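Local coordinates for hypothetical protein PH1918 (Pyrococcus horikoshii, PDB 2D16), which is of unknown function but belongs to a family named for adenosine-specific kinase and may transfer AMP to other proteins, at residues E5-E10 against K72-I77; Q21-S25 against A79-F83. One frame throughout, in Å; residues are numbered along the deposited sequence.

Contact 1 (E5-E10 against K72-I77); sequences EVIDIE and KNAVKI
The flat carboxamide of N73 meets the backbone of E10 edge-on, and over one of its faces lie CG2 and CD1 of I9, CD1 being 3.8 Å from N73 OD1. Rotation of the amide is fixed at both ends. OD1 accepts E10 N at 2.9 Å on an in-plane lone pair (C=O...N 122°), while ND2 donates to E10 O, also at 2.9 Å and nearly in the amide plane. Asparagine suits this place because one short side chain offers acceptor and donor together, matching both polar groups of one residue's main chain. A water, displaced toward the amide face away from I9, joins OD1 to D8 O. With a leucine in place of N73, the N-H and carbonyl of E10 would probably be left without their mates. The second flat group, the E10 carboxylate, takes K72 NZ on the syn lone pair of OE1, 2.7 Å away. K72 gets there fully extended, its CG anti to the backbone N (chi1 -175°), and a further water spans NZ and E10 OE2. Farther back, the extended CG1-CD1 arm of I7 sets CD1 3.6 Å from I77 CA and against K76 O, while its CG2 branch meets the K76 CG methylene at 4.0 Å. Strand 5-8 runs antiparallel (178°) to helix 72-77, their axes 9.6 Å apart. Beside the strand in the same sheet runs 116-122; the helix turns A74 and I77 onto V84 of strand 82-88, so it is packed between two antiparallel sheets.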
loop_
_atom_site.group_PDB
_atom_site.type_symbol
_atom_site.label_atom_id
_atom_site.label_comp_id
_atom_site.label_asym_id
_atom_site.label_seq_id
_atom_site.Cartn_x
_atom_site.Cartn_y
_atom_site.Cartn_z
ATOM N N GLU A 5 2.199 -61.772 -28.140
ATOM C CA GLU A 5 3.618 -61.467 -28.004
ATOM C C GLU A 5 3.824 -60.372 -26.963
ATOM O O GLU A 5 2.916 -59.580 -26.684
ATOM C CB GLU A 5 4.215 -61.028 -29.350
ATOM C CG GLU A 5 3.801 -59.645 -29.817
ATOM C CD GLU A 5 4.305 -59.327 -31.217
ATOM O OE1 GLU A 5 3.892 -60.021 -32.170
ATOM O OE2 GLU A 5 5.115 -58.386 -31.367
ATOM N N VAL A 6 5.022 -60.342 -26.387
ATOM C CA VAL A 6 5.374 -59.360 -25.373
ATOM C C VAL A 6 6.369 -58.373 -25.959
ATOM O O VAL A 6 7.385 -58.766 -26.528
ATOM C CB VAL A 6 6.000 -60.045 -24.141
ATOM C CG1 VAL A 6 6.357 -59.009 -23.083
ATOM C CG2 VAL A 6 5.028 -61.069 -23.583
ATOM N N ILE A 7 6.068 -57.088 -25.825
ATOM C CA ILE A 7 6.936 -56.047 -26.346
ATOM C C ILE A 7 7.530 -55.240 -25.201
ATOM O O ILE A 7 6.807 -54.704 -24.364
ATOM C CB ILE A 7 6.157 -55.092 -27.281
ATOM C CG1 ILE A 7 5.633 -55.870 -28.492
ATOM C CG2 ILE A 7 7.055 -53.946 -27.728
ATOM C CD1 ILE A 7 4.719 -55.066 -29.387
ATOM N N ASP A 8 8.855 -55.176 -25.157
ATOM C CA ASP A 8 9.534 -54.414 -24.123
ATOM C C ASP A 8 9.639 -52.977 -24.615
ATOM O O ASP A 8 10.155 -52.729 -25.708
ATOM C CB ASP A 8 10.941 -54.974 -23.875
ATOM C CG ASP A 8 10.921 -56.304 -23.146
ATOM O OD1 ASP A 8 10.506 -56.334 -21.968
ATOM O OD2 ASP A 8 11.323 -57.319 -23.749
ATOM N N ILE A 9 9.130 -52.037 -23.825
ATOM C CA ILE A 9 9.197 -50.632 -24.196
ATOM C C ILE A 9 10.646 -50.175 -24.079
ATOM O O ILE A 9 11.281 -50.372 -23.042
ATOM C CB ILE A 9 8.326 -49.756 -23.267
ATOM C CG1 ILE A 9 6.842 -50.064 -23.496
ATOM C CG2 ILE A 9 8.626 -48.277 -23.514
ATOM C CD1 ILE A 9 6.360 -49.755 -24.904
ATOM N N GLU A 10 11.164 -49.585 -25.151
ATOM C CA GLU A 10 12.535 -49.086 -25.161
ATOM C C GLU A 10 12.514 -47.621 -24.741
ATOM O O GLU A 10 11.915 -46.784 -25.416
ATOM C CB GLU A 10 13.147 -49.200 -26.561
ATOM C CG GLU A 10 14.649 -48.916 -26.588
ATOM C CD GLU A 10 15.212 -48.787 -27.992
ATOM O OE1 GLU A 10 14.753 -49.518 -28.896
ATOM O OE2 GLU A 10 16.128 -47.959 -28.188
ATOM N N LYS A 72 9.298 -45.525 -32.665
ATOM C CA LYS A 72 9.836 -46.875 -32.748
ATOM C C LYS A 72 8.991 -47.841 -31.917
ATOM O O LYS A 72 8.683 -48.945 -32.364
ATOM C CB LYS A 72 11.284 -46.894 -32.255
ATOM C CG LYS A 72 11.983 -48.234 -32.418
ATOM C CD LYS A 72 13.415 -48.156 -31.897
ATOM C CE LYS A 72 14.144 -49.482 -32.056
ATOM N NZ LYS A 72 15.534 -49.427 -31.514
ATOM N N ASN A 73 8.624 -47.423 -30.709
ATOM C CA ASN A 73 7.806 -48.260 -29.829
ATOM C C ASN A 73 6.398 -48.422 -30.399
ATOM O O ASN A 73 5.833 -49.516 -30.388
ATOM C CB ASN A 73 7.701 -47.644 -28.428
ATOM C CG ASN A 73 8.928 -47.913 -27.568
ATOM O OD1 ASN A 73 9.236 -49.061 -27.235
ATOM N ND2 ASN A 73 9.637 -46.855 -27.213
ATOM N N ALA A 74 5.838 -47.325 -30.894
ATOM C CA ALA A 74 4.493 -47.349 -31.458
ATOM C C ALA A 74 4.361 -48.252 -32.684
ATOM O O ALA A 74 3.395 -49.005 -32.794
ATOM C CB ALA A 74 4.048 -45.933 -31.807
ATOM N N VAL A 75 5.317 -48.184 -33.607
ATOM C CA VAL A 75 5.233 -49.010 -34.809
ATOM C C VAL A 75 5.429 -50.492 -34.475
ATOM O O VAL A 75 4.884 -51.367 -35.153
ATOM C CB VAL A 75 6.256 -48.553 -35.897
ATOM C CG1 VAL A 75 7.652 -49.000 -35.544
ATOM C CG2 VAL A 75 5.835 -49.095 -37.257
ATOM N N LYS A 76 6.195 -50.768 -33.423
ATOM C CA LYS A 76 6.423 -52.143 -33.007
ATOM C C LYS A 76 5.111 -52.677 -32.437
ATOM O O LYS A 76 4.698 -53.788 -32.754
ATOM C CB LYS A 76 7.528 -52.216 -31.950
ATOM C CG LYS A 76 7.913 -53.641 -31.573
ATOM C CD LYS A 76 8.305 -54.450 -32.808
ATOM C CE LYS A 76 8.604 -55.900 -32.459
ATOM N NZ LYS A 76 9.708 -56.013 -31.465
ATOM N N ILE A 77 4.455 -51.876 -31.604
ATOM C CA ILE A 77 3.174 -52.274 -31.028
ATOM C C ILE A 77 2.201 -52.468 -32.191
ATOM O O ILE A 77 1.418 -53.418 -32.210
ATOM C CB ILE A 77 2.652 -51.197 -30.053
ATOM C CG1 ILE A 77 3.527 -51.194 -28.794
ATOM C CG2 ILE A 77 1.186 -51.456 -29.714
ATOM C CD1 ILE A 77 3.258 -50.040 -27.849
HETATM O O HOH W 1 9.707 -51.569 -28.257
HETATM O O HOH W 2 16.756 -46.524 -30.915
#

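Contact 2 (Q21-S25 against A79-F83); sequences QGNFS and AGHVF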
loop_
_atom_site.group_PDB
_atom_site.type_symbol
_atom_site.label_atom_id
_atom_site.label_comp_id
_atom_site.label_asym_id
_atom_site.label_seq_id
_atom_site.Cartn_x
_atom_site.Cartn_y
_atom_site.Cartn_z
ATOM N N GLN A 21 -5.271 -45.673 -25.913
ATOM C CA GLN A 21 -6.066 -46.026 -27.083
ATOM C C GLN A 21 -6.881 -44.789 -27.447
ATOM O O GLN A 21 -7.603 -44.237 -26.606
ATOM C CB GLN A 21 -6.998 -47.202 -26.761
ATOM C CG GLN A 21 -7.823 -47.701 -27.961
ATOM C CD GLN A 21 -7.011 -48.530 -28.955
ATOM O OE1 GLN A 21 -6.058 -49.215 -28.571
ATOM N NE2 GLN A 21 -7.370 -48.458 -30.232
ATOM N N GLY A 22 -6.751 -44.346 -28.696
ATOM C CA GLY A 22 -7.466 -43.161 -29.130
ATOM C C GLY A 22 -8.253 -43.318 -30.417
ATOM O O GLY A 22 -8.701 -44.410 -30.761
ATOM N N ASN A 23 -8.409 -42.205 -31.128
ATOM C CA ASN A 23 -9.154 -42.170 -32.378
ATOM C C ASN A 23 -8.712 -40.961 -33.199
ATOM O O ASN A 23 -8.177 -39.996 -32.651
ATOM C CB ASN A 23 -10.654 -42.086 -32.057
ATOM C CG ASN A 23 -11.506 -41.754 -33.266
ATOM O OD1 ASN A 23 -11.666 -40.587 -33.625
ATOM N ND2 ASN A 23 -12.063 -42.780 -33.896
ATOM N N PHE A 24 -8.920 -41.030 -34.514
ATOM C CA PHE A 24 -8.579 -39.928 -35.416
ATOM C C PHE A 24 -7.097 -39.565 -35.313
ATOM O O PHE A 24 -6.735 -38.409 -35.086
ATOM C CB PHE A 24 -9.467 -38.722 -35.068
ATOM C CG PHE A 24 -9.546 -37.670 -36.146
ATOM C CD1 PHE A 24 -9.085 -37.921 -37.437
ATOM C CD2 PHE A 24 -10.114 -36.429 -35.869
ATOM C CE1 PHE A 24 -9.189 -36.947 -38.433
ATOM C CE2 PHE A 24 -10.222 -35.450 -36.861
ATOM C CZ PHE A 24 -9.757 -35.712 -38.146
ATOM N N SER A 25 -6.248 -40.566 -35.515
ATOM C CA SER A 25 -4.801 -40.410 -35.416
ATOM C C SER A 25 -4.157 -39.176 -36.051
ATOM O O SER A 25 -3.341 -38.515 -35.410
ATOM C CB SER A 25 -4.112 -41.664 -35.956
ATOM O OG SER A 25 -4.500 -42.806 -35.214
ATOM N N ALA A 79 -0.683 -51.919 -33.200
ATOM C CA ALA A 79 -2.132 -51.807 -33.037
ATOM C C ALA A 79 -2.709 -50.454 -33.454
ATOM O O ALA A 79 -2.235 -49.400 -33.026
ATOM C CB ALA A 79 -2.515 -52.111 -31.592
ATOM N N GLY A 80 -3.745 -50.496 -34.284
ATOM C CA GLY A 80 -4.375 -49.275 -34.749
ATOM C C GLY A 80 -4.942 -48.417 -33.631
ATOM O O GLY A 80 -5.491 -48.932 -32.654
ATOM N N HIS A 81 -4.800 -47.106 -33.790
ATOM C CA HIS A 81 -5.300 -46.076 -32.862
ATOM C C HIS A 81 -4.611 -46.089 -31.475
ATOM O O HIS A 81 -5.013 -45.400 -30.547
ATOM C CB HIS A 81 -6.806 -46.280 -32.694
ATOM C CG HIS A 81 -7.542 -45.531 -33.774
ATOM N ND1 HIS A 81 -8.818 -45.813 -34.139
ATOM C CD2 HIS A 81 -7.092 -44.447 -34.536
ATOM C CE1 HIS A 81 -9.128 -44.917 -35.095
ATOM N NE2 HIS A 81 -8.114 -44.087 -35.353
ATOM N N VAL A 82 -3.543 -46.862 -31.320
ATOM C CA VAL A 82 -2.810 -46.865 -30.062
ATOM C C VAL A 82 -1.827 -45.699 -30.120
ATOM O O VAL A 82 -1.268 -45.402 -31.179
ATOM C CB VAL A 82 -2.014 -48.182 -29.870
ATOM C CG1 VAL A 82 -0.992 -48.024 -28.747
ATOM C CG2 VAL A 82 -2.967 -49.326 -29.550
ATOM N N PHE A 83 -1.637 -45.015 -28.998
ATOM C CA PHE A 83 -0.680 -43.923 -28.973
ATOM C C PHE A 83 0.326 -44.156 -27.860
ATOM O O PHE A 83 0.010 -44.759 -26.827
ATOM C CB PHE A 83 -1.379 -42.553 -28.836
ATOM C CG PHE A 83 -2.158 -42.359 -27.556
ATOM C CD1 PHE A 83 -1.530 -41.901 -26.399
ATOM C CD2 PHE A 83 -3.533 -42.577 -27.530
ATOM C CE1 PHE A 83 -2.261 -41.655 -25.231
ATOM C CE2 PHE A 83 -4.276 -42.337 -26.367
ATOM C CZ PHE A 83 -3.639 -41.873 -25.215
HETATM O O HOH W 3 -7.945 -42.493 -37.593
#
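Q21 and V82 form an antiparallel non-hydrogen-bonded pair with their CA atoms 4.5 Å apart, and just beyond it G22 N donates an almost straight bond (170°) to H81 O at 2.7 Å. The side chain of Q21 starts anti to its own N (chi1 -177°) and then bends at chi2, which carries NE2 to G80 O at 3.1 Å; OE1 lies by V82 CG2 and is hydrogen-bonded to Y109. A long, flexible amide fits here, since it can serve the carbonyl of a turn and a neighbouring tyrosine at once. That turn, A79 to V82, is type II, with H81 in the left-handed conformation. The join lies where two neighbouring inner strands of the five-stranded antiparallel sheet, 16-22 and 82-88, meet at their ends: the former leaves for helix 25-39, whose N-cap is F24, and the latter begins. H81 lays one ring face against N23 CA, a CH-pi contact of 3.7 Å to the ring centroid, only 10° off the normal. At the ring's edge S25 OG sits 3.1 Å from H81 CD2 while bonding to N50 O, and a water in the ring plane binds H81 NE2 and, weakly, S25 N. G22 suits its place because a beta carbon would press on F83 CD2; the F83 ring turns its edge to G22 N, with CD2 3.9 Å from that nitrogen.

The two contacts alternate along the chain: strand 3-8 precedes strand 16-22, and helix 64-77 precedes strand 82-88, so the turn from helix into strand carries contact 1 directly into contact 2. Their centres are 14 Å apart, and they touch where I77 CG2 packs on V82 CG1 at 4.2 Å. N50 ties them further: its side-chain ND2 donates to A74 O in the helix and A79 O in the turn, while its main-chain O accepts S25 OG. Neither contact sits at the bound sodium ion, which is about 12 Å from the side chain of I77 and about 10 Å from that of Q21. Contact 1 joins sheet to helix, contact 2 strand to strand.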